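Local coordinates for putative carboxynorspermidine decarboxylase protein (Sinorhizobium meliloti, PDB 3MT1) that probably decarboxylates carboxynorspermidine and carboxyspermidine to norspermidine and spermidine, using pyridoxal 5'-phosphate as its cofactor, at residues B[16-21]-B[46-51]; B[22-27]-B[207-212]; B[26-31]-B[214-219]. One frame throughout, in Å; residues are numbered along the deposited sequence.

Contact 1. Residues B[16-21]-B[46-51]; sequences RNMERI and DLMRDY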
# COMPACT_ATOMS: atom_id res chain seq x y z
N ARG B 16 -3.14 23.82 -16.64
CA ARG B 16 -4.06 24.75 -15.98
C ARG B 16 -3.53 25.00 -14.55
O ARG B 16 -3.33 26.13 -14.17
CB ARG B 16 -5.51 24.21 -16.04
CG ARG B 16 -6.65 24.96 -15.30
CD ARG B 16 -7.66 23.92 -14.71
NE ARG B 16 -6.88 22.77 -14.17
CZ ARG B 16 -7.36 21.64 -13.63
NH1 ARG B 16 -8.67 21.42 -13.52
NH2 ARG B 16 -6.51 20.72 -13.19
N ASN B 17 -3.21 23.94 -13.81
CA ASN B 17 -2.71 24.06 -12.43
C ASN B 17 -1.38 24.77 -12.38
O ASN B 17 -1.12 25.58 -11.49
CB ASN B 17 -2.52 22.69 -11.77
CG ASN B 17 -3.82 21.99 -11.46
OD1 ASN B 17 -4.91 22.58 -11.54
ND2 ASN B 17 -3.72 20.71 -11.11
N MSE B 18 -0.53 24.43 -13.34
CA MSE B 18 0.78 24.97 -13.35
C MSE B 18 0.72 26.47 -13.56
O MSE B 18 1.43 27.21 -12.91
CB MSE B 18 1.58 24.26 -14.42
CG MSE B 18 1.95 22.82 -14.00
SE MSE B 18 3.10 22.80 -12.40
CE MSE B 18 1.85 22.12 -11.05
N GLU B 19 -0.18 26.94 -14.41
CA GLU B 19 -0.30 28.37 -14.68
C GLU B 19 -0.81 29.14 -13.48
O GLU B 19 -0.49 30.33 -13.31
CB GLU B 19 -1.23 28.63 -15.84
CG GLU B 19 -0.80 28.02 -17.14
CD GLU B 19 -1.90 28.07 -18.19
OE1 GLU B 19 -3.11 27.97 -17.86
OE2 GLU B 19 -1.55 28.20 -19.38
N ARG B 20 -1.60 28.50 -12.63
CA ARG B 20 -2.17 29.21 -11.49
C ARG B 20 -1.11 29.35 -10.41
O ARG B 20 -0.99 30.38 -9.75
CB ARG B 20 -3.43 28.53 -11.00
CG ARG B 20 -4.45 28.33 -12.10
CD ARG B 20 -5.67 27.60 -11.60
NE ARG B 20 -6.81 27.89 -12.46
CZ ARG B 20 -8.06 27.54 -12.20
NH1 ARG B 20 -8.35 26.85 -11.10
NH2 ARG B 20 -9.01 27.87 -13.05
N ILE B 21 -0.31 28.29 -10.26
CA ILE B 21 0.91 28.33 -9.47
C ILE B 21 1.88 29.49 -9.87
O ILE B 21 2.20 30.35 -9.05
CB ILE B 21 1.61 26.94 -9.48
CG1 ILE B 21 0.75 25.96 -8.65
CG2 ILE B 21 3.04 27.03 -8.94
CD1 ILE B 21 1.32 24.60 -8.41
N ASP B 46 9.29 17.63 -16.77
CA ASP B 46 9.67 18.57 -17.83
C ASP B 46 8.57 19.56 -18.07
O ASP B 46 8.84 20.74 -18.26
CB ASP B 46 10.06 17.84 -19.13
CG ASP B 46 11.49 17.27 -19.05
OD1 ASP B 46 12.30 17.85 -18.29
OD2 ASP B 46 11.82 16.24 -19.73
N LEU B 47 7.33 19.10 -18.02
CA LEU B 47 6.22 20.03 -18.13
C LEU B 47 6.08 20.95 -16.91
O LEU B 47 5.89 22.13 -17.08
CB LEU B 47 4.91 19.33 -18.52
CG LEU B 47 3.60 20.10 -18.28
CD1 LEU B 47 3.35 21.19 -19.35
CD2 LEU B 47 2.44 19.13 -18.23
N MSE B 48 6.25 20.43 -15.69
CA MSE B 48 6.05 21.25 -14.48
C MSE B 48 7.21 22.21 -14.15
O MSE B 48 6.99 23.25 -13.54
CB MSE B 48 5.78 20.34 -13.28
CG MSE B 48 4.61 19.45 -13.46
SE MSE B 48 4.45 18.04 -12.16
CE MSE B 48 3.69 19.05 -10.74
N ARG B 49 8.42 21.83 -14.53
CA ARG B 49 9.64 22.57 -14.22
C ARG B 49 9.53 24.09 -14.44
O ARG B 49 9.86 24.89 -13.56
CB ARG B 49 10.82 22.01 -15.06
CG ARG B 49 12.15 22.00 -14.35
CD ARG B 49 13.33 21.55 -15.19
NE ARG B 49 14.38 22.58 -15.16
CZ ARG B 49 15.69 22.38 -14.96
NH1 ARG B 49 16.17 21.15 -14.72
NH2 ARG B 49 16.54 23.42 -14.97
N ASP B 50 9.06 24.50 -15.62
CA ASP B 50 9.10 25.92 -15.96
C ASP B 50 8.09 26.77 -15.19
O ASP B 50 8.11 27.99 -15.32
CB ASP B 50 8.94 26.13 -17.46
CG ASP B 50 10.06 25.48 -18.26
OD1 ASP B 50 11.25 25.57 -17.83
OD2 ASP B 50 9.76 24.87 -19.30
N TYR B 51 7.24 26.14 -14.38
CA TYR B 51 6.22 26.85 -13.64
C TYR B 51 6.46 26.82 -12.15
O TYR B 51 5.76 27.50 -11.39
CB TYR B 51 4.82 26.29 -13.93
CG TYR B 51 4.35 26.30 -15.39
CD1 TYR B 51 3.58 27.35 -15.90
CD2 TYR B 51 4.65 25.22 -16.25
CE1 TYR B 51 3.10 27.33 -17.22
CE2 TYR B 51 4.20 25.19 -17.57
CZ TYR B 51 3.41 26.25 -18.06
OH TYR B 51 2.96 26.24 -19.37
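Met-18 packs against both Tyr-51 and Met-48. Met-18 and Met-48 are both modelled as selenomethionine. The CB of Met-18 sits over one face of the Tyr-51 ring, 3.8 Å from the ring centroid and 22° off the ring normal. This is a CH-pi contact. It is offset toward the CG side of the ring, and CB comes within 3.6 Å of Tyr-51 CG. Farther along the ring, Glu-19 CG lies 4.0 Å from Tyr-51 CE1. The Glu-19 side chain runs beside the tyrosine and points the same way.

The rest of Met-18 turns away from the ring. The bend at chi2 (-63°) brings its SE to 3.7 Å from Met-48 CB. The bend at chi3 then turns Met-18 CE to meet Met-48 CE at 3.6 Å. The contact joins helices 11-28 and 45-49, which come before and after the first strand, 31-35, of the beta/alpha barrel. Were the tyrosine an alanine, Met-18 CB would probably lose the ring face it packs on and Glu-19 CG its neighbour at CE1, opening a gap between the two segments. Ile-21 CG2 touches the backbone O of Tyr-51 at 3.7 Å.

Met-48 also touches Leu-34 of strand 31-35. Met-18, Ile-21 and Met-48 all touch Ser-235 of helix 233-236 as well. On another flank of helix 11-28, Arg-20 forms a salt bridge with Asp-205.

Contact 2. Residues B[22-27]-B[207-212]; sequences AHVREK and YPVDAF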
# COMPACT_ATOMS: atom_id res chain seq x y z
N ALA B 22 2.32 29.52 -11.12
CA ALA B 22 3.13 30.62 -11.66
C ALA B 22 2.54 32.03 -11.30
O ALA B 22 3.24 32.92 -10.77
CB ALA B 22 3.26 30.46 -13.15
N HIS B 23 1.25 32.20 -11.58
CA HIS B 23 0.53 33.43 -11.24
C HIS B 23 0.78 33.80 -9.76
O HIS B 23 1.20 34.91 -9.47
CB HIS B 23 -0.96 33.22 -11.53
CG HIS B 23 -1.82 34.40 -11.23
ND1 HIS B 23 -2.16 35.33 -12.19
CD2 HIS B 23 -2.42 34.79 -10.09
CE1 HIS B 23 -2.93 36.25 -11.64
NE2 HIS B 23 -3.11 35.95 -10.37
N VAL B 24 0.60 32.85 -8.85
CA VAL B 24 0.89 33.09 -7.45
C VAL B 24 2.35 33.47 -7.23
O VAL B 24 2.63 34.44 -6.54
CB VAL B 24 0.56 31.85 -6.59
CG1 VAL B 24 1.22 31.96 -5.20
CG2 VAL B 24 -0.95 31.64 -6.50
N ARG B 25 3.28 32.72 -7.82
CA ARG B 25 4.70 33.01 -7.69
C ARG B 25 5.00 34.44 -8.17
O ARG B 25 5.79 35.16 -7.58
CB ARG B 25 5.53 32.03 -8.52
CG ARG B 25 5.33 30.60 -8.13
CD ARG B 25 6.11 29.59 -8.98
NE ARG B 25 7.43 30.03 -9.39
CZ ARG B 25 7.72 30.42 -10.63
NH1 ARG B 25 6.78 30.40 -11.57
NH2 ARG B 25 8.95 30.82 -10.93
N GLU B 26 4.34 34.83 -9.25
CA GLU B 26 4.57 36.10 -9.88
C GLU B 26 4.04 37.26 -8.97
O GLU B 26 4.76 38.23 -8.68
CB GLU B 26 3.87 36.04 -11.24
CG GLU B 26 4.02 37.23 -12.17
CD GLU B 26 2.91 37.23 -13.24
OE1 GLU B 26 2.34 36.13 -13.51
OE2 GLU B 26 2.62 38.30 -13.82
N LYS B 27 2.80 37.10 -8.50
CA LYS B 27 2.11 38.10 -7.69
C LYS B 27 2.69 38.22 -6.30
O LYS B 27 2.74 39.32 -5.74
CB LYS B 27 0.63 37.76 -7.55
CG LYS B 27 -0.18 37.81 -8.84
CD LYS B 27 0.10 39.06 -9.64
CE LYS B 27 -0.93 39.22 -10.71
NZ LYS B 27 -0.57 40.28 -11.70
N TYR B 207 -10.78 30.03 -5.86
CA TYR B 207 -9.93 30.50 -4.78
C TYR B 207 -9.49 31.96 -5.03
O TYR B 207 -9.20 32.34 -6.19
CB TYR B 207 -8.71 29.60 -4.62
CG TYR B 207 -8.04 29.70 -3.28
CD1 TYR B 207 -8.46 28.91 -2.20
CD2 TYR B 207 -6.96 30.57 -3.09
CE1 TYR B 207 -7.84 28.98 -0.96
CE2 TYR B 207 -6.33 30.66 -1.86
CZ TYR B 207 -6.77 29.86 -0.80
OH TYR B 207 -6.13 29.95 0.41
N PRO B 208 -9.45 32.78 -3.95
CA PRO B 208 -9.07 34.20 -4.09
C PRO B 208 -7.56 34.30 -4.19
O PRO B 208 -6.88 34.72 -3.25
CB PRO B 208 -9.57 34.85 -2.80
CG PRO B 208 -10.28 33.72 -1.98
CD PRO B 208 -9.77 32.44 -2.55
N VAL B 209 -7.06 33.89 -5.35
CA VAL B 209 -5.65 33.74 -5.62
C VAL B 209 -4.86 35.04 -5.42
O VAL B 209 -3.68 35.02 -5.03
CB VAL B 209 -5.47 33.12 -7.04
CG1 VAL B 209 -4.04 33.18 -7.50
CG2 VAL B 209 -5.92 31.66 -7.01
N ASP B 210 -5.52 36.18 -5.64
CA ASP B 210 -4.87 37.49 -5.60
C ASP B 210 -4.87 38.10 -4.21
O ASP B 210 -3.88 38.65 -3.77
CB ASP B 210 -5.52 38.43 -6.60
CG ASP B 210 -5.29 37.99 -8.04
OD1 ASP B 210 -4.12 38.01 -8.51
OD2 ASP B 210 -6.29 37.63 -8.70
N ALA B 211 -5.99 37.98 -3.52
CA ALA B 211 -6.01 38.21 -2.09
C ALA B 211 -4.90 37.38 -1.40
O ALA B 211 -4.09 37.90 -0.63
CB ALA B 211 -7.40 37.86 -1.52
N PHE B 212 -4.85 36.09 -1.68
CA PHE B 212 -3.85 35.17 -1.11
C PHE B 212 -2.39 35.54 -1.43
O PHE B 212 -1.53 35.43 -0.55
CB PHE B 212 -4.19 33.76 -1.58
CG PHE B 212 -3.13 32.75 -1.33
CD1 PHE B 212 -2.97 32.18 -0.08
CD2 PHE B 212 -2.33 32.30 -2.38
CE1 PHE B 212 -2.01 31.20 0.15
CE2 PHE B 212 -1.36 31.33 -2.16
CZ PHE B 212 -1.21 30.77 -0.89
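The His-23 ring meets Asp-210 at its edge and carries Lys-27 CG over one face. That methylene belongs to the next turn of the same helix and stands 3.7 Å above the ring plane, offset toward the rim. At the edge, His-23 NE2 donates a hydrogen bond of 3.0 Å to Asp-210 OD1, with an N-H...O angle of 157°. The oxygen lies close to the ring plane. The histidine reaches it on the syn side of the carboxylate, but 31° out of the carboxylate plane. The ring and carboxylate planes are steeply inclined to each other, 71° apart. His-23 CG is anti to the backbone N, which carries the ring toward helix 209-223.

Val-209 approaches the same ring obliquely, and its CG1 is 3.5 Å from His-23 CD2. This methyl also touches Val-24 CG2 at 3.6 Å, so it fills the angle between histidine and valine. The other Val-24 methyl, CG1, lies 4.0 Å from Phe-212 CE2. The Phe-212 ring also meets the Phe-202 ring, their planes not far from parallel, and packs edge-to-face with Phe-173. These aromatics extend the apolar layer inward.

Lys-27 leans over the polar end. Its NZ stays 5.3 Å from Asp-210 OD1, too far for a salt bridge, but its charge would probably help to stabilise the carboxylate.

The layout is a polar outer rim over an apolar inner strip. It joins helix 11-28 to the start of helix 209-223, and these are neighbouring outer helices of the beta/alpha barrel of the class-II (fold-type III) decarboxylases.

Contact 3. Residues B[26-31]-B[214-219]; sequences EKSGAK and ARLRAF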
# COMPACT_ATOMS: atom_id res chain seq x y z
N GLU B 26 4.34 34.83 -9.25
CA GLU B 26 4.57 36.10 -9.88
C GLU B 26 4.04 37.26 -8.97
O GLU B 26 4.76 38.23 -8.68
CB GLU B 26 3.87 36.04 -11.24
CG GLU B 26 4.02 37.23 -12.17
CD GLU B 26 2.91 37.23 -13.24
OE1 GLU B 26 2.34 36.13 -13.51
OE2 GLU B 26 2.62 38.30 -13.82
N LYS B 27 2.80 37.10 -8.50
CA LYS B 27 2.11 38.10 -7.69
C LYS B 27 2.69 38.22 -6.30
O LYS B 27 2.74 39.32 -5.74
CB LYS B 27 0.63 37.76 -7.55
CG LYS B 27 -0.18 37.81 -8.84
CD LYS B 27 0.10 39.06 -9.64
CE LYS B 27 -0.93 39.22 -10.71
NZ LYS B 27 -0.57 40.28 -11.70
N SER B 28 3.14 37.10 -5.75
CA SER B 28 3.55 37.01 -4.36
C SER B 28 5.03 37.15 -4.22
O SER B 28 5.49 37.65 -3.21
CB SER B 28 3.13 35.66 -3.75
OG SER B 28 3.69 34.57 -4.48
N GLY B 29 5.79 36.65 -5.20
CA GLY B 29 7.24 36.48 -5.05
C GLY B 29 7.58 35.29 -4.16
O GLY B 29 8.74 35.08 -3.78
N ALA B 30 6.57 34.50 -3.81
CA ALA B 30 6.78 33.30 -3.02
C ALA B 30 7.25 32.23 -4.01
O ALA B 30 7.01 32.33 -5.21
CB ALA B 30 5.51 32.90 -2.31
N LYS B 31 7.98 31.24 -3.51
CA LYS B 31 8.43 30.15 -4.39
C LYS B 31 7.61 28.90 -4.09
O LYS B 31 7.14 28.74 -3.00
CB LYS B 31 9.93 29.92 -4.23
CG LYS B 31 10.79 30.98 -4.98
CD LYS B 31 12.28 30.80 -4.70
CE LYS B 31 13.06 32.01 -5.19
NZ LYS B 31 13.38 31.85 -6.63
N ALA B 214 -1.47 38.61 -2.09
CA ALA B 214 -1.28 39.87 -1.38
C ALA B 214 -0.97 39.62 0.09
O ALA B 214 -0.20 40.34 0.71
CB ALA B 214 -2.52 40.72 -1.52
N ARG B 215 -1.59 38.59 0.64
CA ARG B 215 -1.34 38.22 2.02
C ARG B 215 0.07 37.61 2.16
O ARG B 215 0.73 37.81 3.19
CB ARG B 215 -2.44 37.26 2.52
CG ARG B 215 -2.25 36.77 3.94
CD ARG B 215 -2.43 37.91 4.96
NE ARG B 215 -2.19 37.49 6.35
CZ ARG B 215 -1.04 37.67 7.00
NH1 ARG B 215 -0.01 38.26 6.40
NH2 ARG B 215 -0.91 37.28 8.25
N LEU B 216 0.51 36.88 1.13
CA LEU B 216 1.85 36.33 1.06
C LEU B 216 2.88 37.47 1.01
O LEU B 216 3.86 37.47 1.77
CB LEU B 216 2.00 35.36 -0.13
CG LEU B 216 1.26 33.99 -0.07
CD1 LEU B 216 1.45 33.14 -1.30
CD2 LEU B 216 1.64 33.20 1.13
N ARG B 217 2.63 38.46 0.15
CA ARG B 217 3.50 39.63 0.05
C ARG B 217 3.74 40.29 1.40
O ARG B 217 4.88 40.60 1.76
CB ARG B 217 2.92 40.65 -0.93
CG ARG B 217 3.40 40.49 -2.38
CD ARG B 217 3.96 41.80 -2.98
NE ARG B 217 4.39 41.58 -4.36
CZ ARG B 217 5.59 41.13 -4.72
NH1 ARG B 217 6.52 40.85 -3.81
NH2 ARG B 217 5.88 40.95 -6.00
N ALA B 218 2.66 40.50 2.15
CA ALA B 218 2.71 41.25 3.40
C ALA B 218 3.49 40.51 4.51
O ALA B 218 4.21 41.12 5.31
CB ALA B 218 1.31 41.61 3.86
N PHE B 219 3.35 39.20 4.54
CA PHE B 219 4.12 38.42 5.48
C PHE B 219 5.60 38.51 5.11
O PHE B 219 6.44 38.72 5.97
CB PHE B 219 3.67 36.97 5.45
CG PHE B 219 4.39 36.11 6.43
CD1 PHE B 219 5.60 35.52 6.10
CD2 PHE B 219 3.84 35.87 7.69
CE1 PHE B 219 6.27 34.72 7.01
CE2 PHE B 219 4.50 35.09 8.62
CZ PHE B 219 5.72 34.50 8.29
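Leu-216 makes the apolar contact, packing against Ser-28 and Ala-30 at the end of helix 11-28. Its CB lies 3.8 Å from Ser-28 CB. Its CD1 is 3.9 Å from the same Ser-28 CB and 4.2 Å from the Ala-30 methyl, CB. Leu-216 thus spans the last turn of the helix and the start of the exit loop. Farther in, it touches Leu-196.

No hydrogen bond crosses between the segments. Ser-28 OG makes its bonds within helix 11-28 and its exit. It accepts from Ala-30 N at 3.0 Å, with an angle of 160° at the hydrogen. This is an ST turn. The hydroxyl also donates to the backbone O of Val-24, one turn back. With chi1 at 58°, OG sits between its own backbone N and carbonyl carbon, where it can serve both partners. Gly-29 then leaves the helix with a positive phi of 74°, a value that favours glycine. The chain passes directly into strand 31-35, the first of the barrel. Lys-31 forms backbone hydrogen bonds with Ile-227 and Leu-229 of the last strand, 226-229, so the barrel closes next to this turn.

The remaining contacts set Arg-217 beside backbone carbonyls. Its side chain bends at chi2 and lays its guanidinium across the helix end. Ser-28 O stands 3.4 Å above one face of the group. Lys-27 O is 3.1 Å from Arg-217 NE, approaching obliquely. Neither pair has the angle of a hydrogen bond. The positive group beside carbonyls at the C-terminal end of a helix is still probably favourable.

All three contacts use helix 11-28, in chain order. Contact 1 takes its middle, contact 2 the later turns, and contact 3 the last turn and the exit into strand 31-35. Contact 1 joins it to helix 45-49. Contacts 2 and 3 join it to the start and the following turns of helix 209-223, about 180 residues later. Their centres lie 8 Å apart, and they share Glu-26 and Lys-27. Contact 1 is 14 Å from contact 2 and 18 Å from contact 3, centre to centre. Helix 11-28 is thus packed between its two neighbours round the barrel, where the first and last strands, 31-35 and 226-229, meet.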